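Local coordinates for uncharacterized protein (Methanothermobacter thermautotrophicus, PDB 1L1S), which is of unknown function but belongs to the DsrE/DsrF-like family and assembles as a trimer whose subunits each have a parallel beta sheet flanked by helices, at residues 7-12 and 108-113; 66-71 and 89-94; 13-18 and 52-57. All blocks are in the same frame, centred on the assembly; numbering follows the deposited sequence.

Contact 1: 7-12 and 108-113; sequences VFHIDE and WAYIRP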
# COMPACT_ATOMS: atom_id res chain seq x y z
N VAL A 7 -7.19 -2.41 -9.09
CA VAL A 7 -8.09 -2.03 -8.03
C VAL A 7 -7.34 -1.11 -7.06
O VAL A 7 -6.23 -1.44 -6.59
CB VAL A 7 -8.63 -3.28 -7.27
CG1 VAL A 7 -7.49 -4.14 -6.78
CG2 VAL A 7 -9.49 -2.85 -6.10
N PHE A 8 -7.93 0.05 -6.79
CA PHE A 8 -7.37 1.03 -5.86
C PHE A 8 -7.95 0.80 -4.49
O PHE A 8 -9.08 0.33 -4.36
CB PHE A 8 -7.67 2.46 -6.27
CG PHE A 8 -6.86 2.94 -7.43
CD1 PHE A 8 -7.19 2.58 -8.73
CD2 PHE A 8 -5.75 3.77 -7.23
CE1 PHE A 8 -6.45 3.05 -9.82
CE2 PHE A 8 -5.00 4.25 -8.30
CZ PHE A 8 -5.35 3.89 -9.60
N HIS A 9 -7.17 1.14 -3.48
CA HIS A 9 -7.57 0.95 -2.10
C HIS A 9 -7.44 2.26 -1.35
O HIS A 9 -6.38 2.87 -1.34
CB HIS A 9 -6.65 -0.12 -1.50
CG HIS A 9 -6.68 -0.23 -0.01
ND1 HIS A 9 -5.85 -1.09 0.68
CD2 HIS A 9 -7.40 0.42 0.93
CE1 HIS A 9 -6.06 -0.97 1.97
NE2 HIS A 9 -6.99 -0.06 2.16
N ILE A 10 -8.54 2.70 -0.76
CA ILE A 10 -8.51 3.92 0.05
C ILE A 10 -9.32 3.69 1.32
O ILE A 10 -10.45 3.20 1.27
CB ILE A 10 -9.06 5.12 -0.74
CG1 ILE A 10 -8.85 6.40 0.06
CG2 ILE A 10 -10.54 4.92 -1.09
CD1 ILE A 10 -9.25 7.63 -0.72
N ASP A 11 -8.74 4.00 2.47
CA ASP A 11 -9.45 3.82 3.73
C ASP A 11 -9.41 5.07 4.62
O ASP A 11 -9.65 4.99 5.83
CB ASP A 11 -8.91 2.59 4.49
CG ASP A 11 -7.39 2.60 4.66
OD1 ASP A 11 -6.80 1.50 4.81
OD2 ASP A 11 -6.77 3.69 4.65
N GLU A 12 -9.11 6.21 4.02
CA GLU A 12 -9.06 7.49 4.74
C GLU A 12 -9.87 8.47 3.91
O GLU A 12 -10.15 8.20 2.74
CB GLU A 12 -7.61 7.98 4.86
CG GLU A 12 -6.65 6.93 5.41
CD GLU A 12 -5.17 7.28 5.23
OE1 GLU A 12 -4.61 8.01 6.08
OE2 GLU A 12 -4.56 6.82 4.23
N TRP A 108 -5.54 -9.09 -10.81
CA TRP A 108 -5.59 -7.63 -10.86
C TRP A 108 -4.40 -7.01 -10.13
O TRP A 108 -3.90 -7.56 -9.16
CB TRP A 108 -6.88 -7.11 -10.22
CG TRP A 108 -8.15 -7.45 -10.95
CD1 TRP A 108 -8.57 -8.70 -11.35
CD2 TRP A 108 -9.19 -6.54 -11.32
NE1 TRP A 108 -9.80 -8.61 -11.94
CE2 TRP A 108 -10.21 -7.30 -11.94
CE3 TRP A 108 -9.36 -5.15 -11.18
CZ2 TRP A 108 -11.40 -6.72 -12.42
CZ3 TRP A 108 -10.54 -4.57 -11.67
CH2 TRP A 108 -11.54 -5.36 -12.28
N ALA A 109 -3.96 -5.84 -10.60
CA ALA A 109 -2.86 -5.13 -9.96
C ALA A 109 -3.47 -4.34 -8.78
O ALA A 109 -4.67 -4.05 -8.77
CB ALA A 109 -2.21 -4.19 -10.95
N TYR A 110 -2.64 -4.00 -7.81
CA TYR A 110 -3.11 -3.30 -6.63
C TYR A 110 -2.38 -1.99 -6.41
O TYR A 110 -1.15 -1.94 -6.45
CB TYR A 110 -2.94 -4.25 -5.43
CG TYR A 110 -3.13 -3.67 -4.05
CD1 TYR A 110 -4.40 -3.37 -3.55
CD2 TYR A 110 -2.03 -3.49 -3.19
CE1 TYR A 110 -4.58 -2.93 -2.22
CE2 TYR A 110 -2.19 -3.05 -1.88
CZ TYR A 110 -3.47 -2.77 -1.39
OH TYR A 110 -3.62 -2.36 -0.09
N ILE A 111 -3.14 -0.93 -6.18
CA ILE A 111 -2.54 0.38 -5.92
C ILE A 111 -3.15 0.99 -4.66
O ILE A 111 -4.36 1.12 -4.55
CB ILE A 111 -2.77 1.36 -7.09
CG1 ILE A 111 -2.17 0.81 -8.38
CG2 ILE A 111 -2.16 2.70 -6.76
CD1 ILE A 111 -0.69 0.61 -8.32
N ARG A 112 -2.29 1.39 -3.73
CA ARG A 112 -2.73 1.99 -2.48
C ARG A 112 -2.13 3.41 -2.40
O ARG A 112 -1.03 3.60 -1.90
CB ARG A 112 -2.28 1.10 -1.32
CG ARG A 112 -2.99 1.33 0.02
CD ARG A 112 -2.47 2.56 0.73
NE ARG A 112 -3.00 2.65 2.10
CZ ARG A 112 -2.97 3.76 2.83
NH1 ARG A 112 -2.46 4.87 2.33
NH2 ARG A 112 -3.47 3.75 4.07
N PRO A 113 -2.85 4.41 -2.92
CA PRO A 113 -2.33 5.78 -2.88
C PRO A 113 -2.16 6.30 -1.45
O PRO A 113 -1.21 7.03 -1.20
CB PRO A 113 -3.38 6.58 -3.65
CG PRO A 113 -4.04 5.55 -4.52
CD PRO A 113 -4.16 4.38 -3.59
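The parallel beta sheet of this alpha/beta fold is completed on one side where Val7 and Phe8 of strand 4-10 pair with Tyr110 and Ile111 of strand 109-111, outermost within the chain. Val7 N donates to Ala109 O at 3.0 Å, Val7 O accepts from Ile111 N, and Ile111 O receives His9 N, stitching the strands with alternating backbone bonds. Phe8 and Ile111 share one face of the sheet, side by side: Ile111 CB lies over the phenyl face, 4.2 Å from the centroid of the Phe8 ring. Pro113 CG meets the same ring at its edge, 3.7 Å from Phe8 CD2, and Leu21 and Leu28 of helix 15-31 also pack on Phe8. On the opposite face, His9 ND1 and Tyr110 OH share a 2.7 Å hydrogen bond in which either may be the donor. With CG anti to the backbone N (chi1 166°), the imidazole swings its ND1 edge to the phenol, while Arg112 CG sits over the ring face. His9 NE2 donates to Asp11 OD1 at 3.1 Å from above the carboxylate plane, so both ring nitrogens are engaged. A leucine in place of His9 would probably leave Asp11 OD1 without this donor and the Tyr110 hydroxyl with one partner fewer, though it also bonds Arg112 N of the third subunit. Arg112, Asp11 and Glu12 form a salt-bridge network: Arg112 NH2 makes a weak hydrogen bond to Glu12 OE2 at 3.3 Å and meets Asp11 OD2 by charge alone; its stronger partner is Pro113 O of the third subunit. In this protein the cluster of His9, Asp11, Glu12 and Arg112 at the strands' C-terminal ends meets other subunits, beside parallel pairing typical of an alpha/beta sheet margin.

Contact 2: 66-71 and 89-94; sequences GVRFCA and GVDVVS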
# COMPACT_ATOMS: atom_id res chain seq x y z
N GLY A 66 -16.60 4.47 -16.69
CA GLY A 66 -16.32 3.05 -16.51
C GLY A 66 -15.68 2.65 -15.20
O GLY A 66 -15.45 1.47 -14.96
N VAL A 67 -15.37 3.63 -14.35
CA VAL A 67 -14.75 3.32 -13.06
C VAL A 67 -15.82 2.83 -12.08
O VAL A 67 -16.85 3.47 -11.87
CB VAL A 67 -14.07 4.57 -12.43
CG1 VAL A 67 -13.43 4.19 -11.09
CG2 VAL A 67 -13.02 5.14 -13.37
N ARG A 68 -15.54 1.68 -11.46
CA ARG A 68 -16.45 1.10 -10.50
C ARG A 68 -16.01 1.35 -9.05
O ARG A 68 -14.97 0.87 -8.60
CB ARG A 68 -16.56 -0.42 -10.75
CG ARG A 68 -17.54 -1.12 -9.83
CD ARG A 68 -17.41 -2.65 -9.93
NE ARG A 68 -18.44 -3.32 -9.13
CZ ARG A 68 -18.33 -4.56 -8.66
NH1 ARG A 68 -17.23 -5.27 -8.90
NH2 ARG A 68 -19.32 -5.09 -7.96
N PHE A 69 -16.82 2.11 -8.31
CA PHE A 69 -16.52 2.38 -6.91
C PHE A 69 -17.28 1.36 -6.08
O PHE A 69 -18.47 1.13 -6.30
CB PHE A 69 -16.93 3.80 -6.53
CG PHE A 69 -16.09 4.86 -7.16
CD1 PHE A 69 -16.32 5.27 -8.47
CD2 PHE A 69 -15.04 5.44 -6.46
CE1 PHE A 69 -15.54 6.24 -9.06
CE2 PHE A 69 -14.25 6.42 -7.04
CZ PHE A 69 -14.50 6.82 -8.34
N CYS A 70 -16.59 0.75 -5.12
CA CYS A 70 -17.15 -0.28 -4.26
C CYS A 70 -17.07 0.08 -2.78
O CYS A 70 -16.00 0.43 -2.28
CB CYS A 70 -16.40 -1.60 -4.48
SG CYS A 70 -16.25 -2.06 -6.23
N ALA A 71 -18.20 -0.01 -2.09
CA ALA A 71 -18.29 0.29 -0.67
C ALA A 71 -18.34 -1.04 0.07
O ALA A 71 -18.84 -2.03 -0.45
CB ALA A 71 -19.55 1.10 -0.38
N GLY A 89 -24.67 4.71 -8.59
CA GLY A 89 -23.58 4.20 -9.39
C GLY A 89 -22.56 3.47 -8.55
O GLY A 89 -21.81 2.63 -9.05
N VAL A 90 -22.52 3.79 -7.26
CA VAL A 90 -21.59 3.14 -6.35
C VAL A 90 -22.14 1.77 -6.01
O VAL A 90 -23.31 1.64 -5.63
CB VAL A 90 -21.42 3.93 -5.03
CG1 VAL A 90 -20.40 3.22 -4.13
CG2 VAL A 90 -20.99 5.35 -5.33
N ASP A 91 -21.30 0.75 -6.14
CA ASP A 91 -21.71 -0.62 -5.84
C ASP A 91 -21.24 -1.02 -4.45
O ASP A 91 -20.33 -0.42 -3.89
CB ASP A 91 -21.12 -1.60 -6.85
CG ASP A 91 -21.56 -1.30 -8.27
OD1 ASP A 91 -22.65 -0.70 -8.47
OD2 ASP A 91 -20.81 -1.68 -9.20
N VAL A 92 -21.86 -2.06 -3.93
CA VAL A 92 -21.54 -2.56 -2.61
C VAL A 92 -20.98 -3.97 -2.74
O VAL A 92 -21.53 -4.81 -3.46
CB VAL A 92 -22.79 -2.61 -1.71
CG1 VAL A 92 -22.44 -3.14 -0.33
CG2 VAL A 92 -23.38 -1.22 -1.58
N VAL A 93 -19.86 -4.22 -2.07
CA VAL A 93 -19.25 -5.54 -2.08
C VAL A 93 -19.42 -6.05 -0.67
O VAL A 93 -19.59 -5.26 0.26
CB VAL A 93 -17.75 -5.50 -2.48
CG1 VAL A 93 -17.62 -5.14 -3.95
CG2 VAL A 93 -16.99 -4.51 -1.60
N SER A 94 -19.39 -7.37 -0.50
CA SER A 94 -19.56 -7.95 0.81
C SER A 94 -18.46 -7.55 1.80
O SER A 94 -18.72 -7.42 2.99
CB SER A 94 -19.65 -9.48 0.69
OG SER A 94 -18.58 -9.99 -0.10
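Arg68 and Asp91 join strands 68-72 and 91-93 through a salt bridge beside their parallel backbone bonds. Arg68 NE donates to Asp91 OD2 at 2.9 Å, close to straight (159°) and within the guanidinium plane, and the oxygen accepts through its anti lone pair. The arginine chain, extended from CG to NE with CG anti to the backbone N (chi1 -177°), brings NE across the carboxylate, the two planes 58° apart; NH1 is left to form a second salt bridge, with Glu38 of the neighbouring strand 35-41. The guanidinium therefore links acidic side chains from two strands. Three backbone bonds satisfy the peptide groups in turn: Asp91 N donates to Phe69 O at 2.9 Å, Ala71 N to Asp91 O at 2.8 Å, and Val93 N to Ala71 O at 2.9 Å. Asp91 O also receives the CA-H of Cys70, and Ala71 O that of Val92. On the face carrying Cys70 and Asp91, Val93 CG1 packs 3.8 Å from Cys70 CB. On the other face, with Ala71, Val90 CG1 reaches Phe69 O and lies near Ala71 CB, with Leu49 touching all three residues. Joined through helix 73-78, the two parallel strands form a beta-alpha-beta unit whose second strand is the sheet's outermost within the chain.

Contact 3: 13-18 and 52-57; sequences DDESRV and DSEYSG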
# COMPACT_ATOMS: atom_id res chain seq x y z
N ASP A 13 -10.26 9.60 4.49
CA ASP A 13 -11.03 10.57 3.73
C ASP A 13 -10.43 11.98 3.77
O ASP A 13 -11.08 12.95 3.39
CB ASP A 13 -12.49 10.60 4.19
CG ASP A 13 -12.66 11.11 5.61
OD1 ASP A 13 -11.72 10.98 6.42
OD2 ASP A 13 -13.75 11.62 5.93
N ASP A 14 -9.18 12.08 4.22
CA ASP A 14 -8.52 13.38 4.25
C ASP A 14 -8.37 13.85 2.80
O ASP A 14 -8.10 13.06 1.89
CB ASP A 14 -7.15 13.28 4.96
CG ASP A 14 -6.13 12.48 4.18
OD1 ASP A 14 -5.43 13.07 3.33
OD2 ASP A 14 -6.04 11.25 4.42
N GLU A 15 -8.60 15.14 2.59
CA GLU A 15 -8.56 15.74 1.26
C GLU A 15 -7.39 15.33 0.35
O GLU A 15 -7.60 14.75 -0.71
CB GLU A 15 -8.65 17.27 1.40
CG GLU A 15 -8.40 18.03 0.11
CD GLU A 15 -9.21 19.32 0.00
OE1 GLU A 15 -8.83 20.18 -0.81
OE2 GLU A 15 -10.24 19.47 0.71
N SER A 16 -6.16 15.62 0.76
CA SER A 16 -5.01 15.27 -0.09
C SER A 16 -5.00 13.82 -0.56
O SER A 16 -4.70 13.55 -1.71
CB SER A 16 -3.71 15.62 0.64
OG SER A 16 -3.80 15.25 2.01
N ARG A 17 -5.34 12.87 0.30
CA ARG A 17 -5.35 11.47 -0.11
C ARG A 17 -6.45 11.20 -1.15
O ARG A 17 -6.25 10.50 -2.13
CB ARG A 17 -5.57 10.57 1.10
CG ARG A 17 -5.38 9.08 0.83
CD ARG A 17 -4.15 8.53 1.53
NE ARG A 17 -2.89 8.91 0.88
CZ ARG A 17 -1.81 9.33 1.53
NH1 ARG A 17 -1.83 9.44 2.85
NH2 ARG A 17 -0.70 9.62 0.85
N VAL A 18 -7.62 11.78 -0.93
CA VAL A 18 -8.74 11.59 -1.84
C VAL A 18 -8.42 12.18 -3.21
O VAL A 18 -8.62 11.54 -4.23
CB VAL A 18 -10.04 12.22 -1.26
CG1 VAL A 18 -11.19 12.03 -2.23
CG2 VAL A 18 -10.36 11.58 0.08
N ASP A 52 -23.91 12.96 -0.10
CA ASP A 52 -23.62 14.33 0.33
C ASP A 52 -22.13 14.67 0.35
O ASP A 52 -21.72 15.66 0.94
CB ASP A 52 -24.21 14.57 1.72
CG ASP A 52 -23.64 13.63 2.79
OD1 ASP A 52 -24.21 13.59 3.90
OD2 ASP A 52 -22.62 12.95 2.53
N SER A 53 -21.31 13.86 -0.31
CA SER A 53 -19.88 14.09 -0.33
C SER A 53 -19.48 15.19 -1.29
O SER A 53 -20.05 15.34 -2.36
CB SER A 53 -19.15 12.80 -0.70
OG SER A 53 -17.77 13.03 -0.86
N GLU A 54 -18.48 15.96 -0.89
CA GLU A 54 -17.93 17.05 -1.69
C GLU A 54 -17.25 16.49 -2.95
O GLU A 54 -16.93 17.23 -3.87
CB GLU A 54 -16.90 17.80 -0.87
CG GLU A 54 -15.79 16.89 -0.38
CD GLU A 54 -14.93 17.53 0.70
OE1 GLU A 54 -14.14 18.44 0.37
OE2 GLU A 54 -15.05 17.11 1.87
N TYR A 55 -17.04 15.18 -2.98
CA TYR A 55 -16.38 14.55 -4.12
C TYR A 55 -17.38 13.85 -5.05
O TYR A 55 -16.97 13.16 -5.99
CB TYR A 55 -15.36 13.52 -3.63
CG TYR A 55 -14.39 14.03 -2.59
CD1 TYR A 55 -14.56 13.72 -1.23
CD2 TYR A 55 -13.28 14.79 -2.96
CE1 TYR A 55 -13.64 14.15 -0.27
CE2 TYR A 55 -12.35 15.24 -2.01
CZ TYR A 55 -12.54 14.92 -0.67
OH TYR A 55 -11.62 15.34 0.26
N SER A 56 -18.67 14.02 -4.77
CA SER A 56 -19.72 13.38 -5.56
C SER A 56 -19.60 13.66 -7.06
O SER A 56 -19.80 12.77 -7.87
CB SER A 56 -21.10 13.80 -5.05
OG SER A 56 -21.16 15.19 -4.81
N GLY A 57 -19.26 14.90 -7.42
CA GLY A 57 -19.10 15.22 -8.82
C GLY A 57 -18.01 14.35 -9.44
O GLY A 57 -18.19 13.75 -10.50
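Val18 and Tyr55 meet methyl against ring: Val18 CG1 stands over the centre of the phenol face, 3.4 Å from the centroid of the Tyr55 ring and only 11° off its normal, a well-centred CH-pi contact. CG1 points there because it lies anti to the backbone N (chi1 179°). The opposite face of the ring is covered by Glu54 CG, offset toward the rim, so the aromatic plane is sandwiched between aliphatic carbons. At the edge, Tyr55 OH reaches Glu15 CA at 3.2 Å and Glu15 CB at 3.7 Å, placing the hydroxyl beside the first turn of helix 15-31. Farther out, Glu15 OE2 and Glu54 OE1 come within 4.0 Å, their carboxylate planes perpendicular. Behind these groups the backbone is set by helix starts. Asp14 caps helix 15-31 by accepting Arg17 N at OD1, 3.0 Å away, and Tyr55 occupies the N-cap position of helix 56-64. Its N is held by Ser53 OG in an ST turn, within a type I turn whose Ser53 O accepts both Ser56 N and Ser56 OG. Apolar and CH-pi contacts thus carry the join between the two helix starts, while the nearby like-charged glutamates would probably weaken it slightly or favour uptake of a proton by one of them.

Overall arrangement
Contacts 1 and 2 sit in one parallel sheet, ordered 91-93, 68-72, 35-41, 4-10, 109-111, and each joins an outermost strand of the chain to its inner neighbour; their centres lie 13 Å apart, on opposite sides of the chain's centre. Contact 3, about 16 Å between centres from either, brings together the starts of helices 15-31 and 56-64. Along the chain, contact 1 closes a loop that holds both others, and contact 3 closes before contact 2 opens. Contacts 1 and 3 touch where strand 4-10 runs on into helix 15-31, through Arg17 beside Glu12 and Pro113. Contact 1 thus brings the first and last strands of the chain together in a single alpha/beta domain, on the side that faces the other subunits.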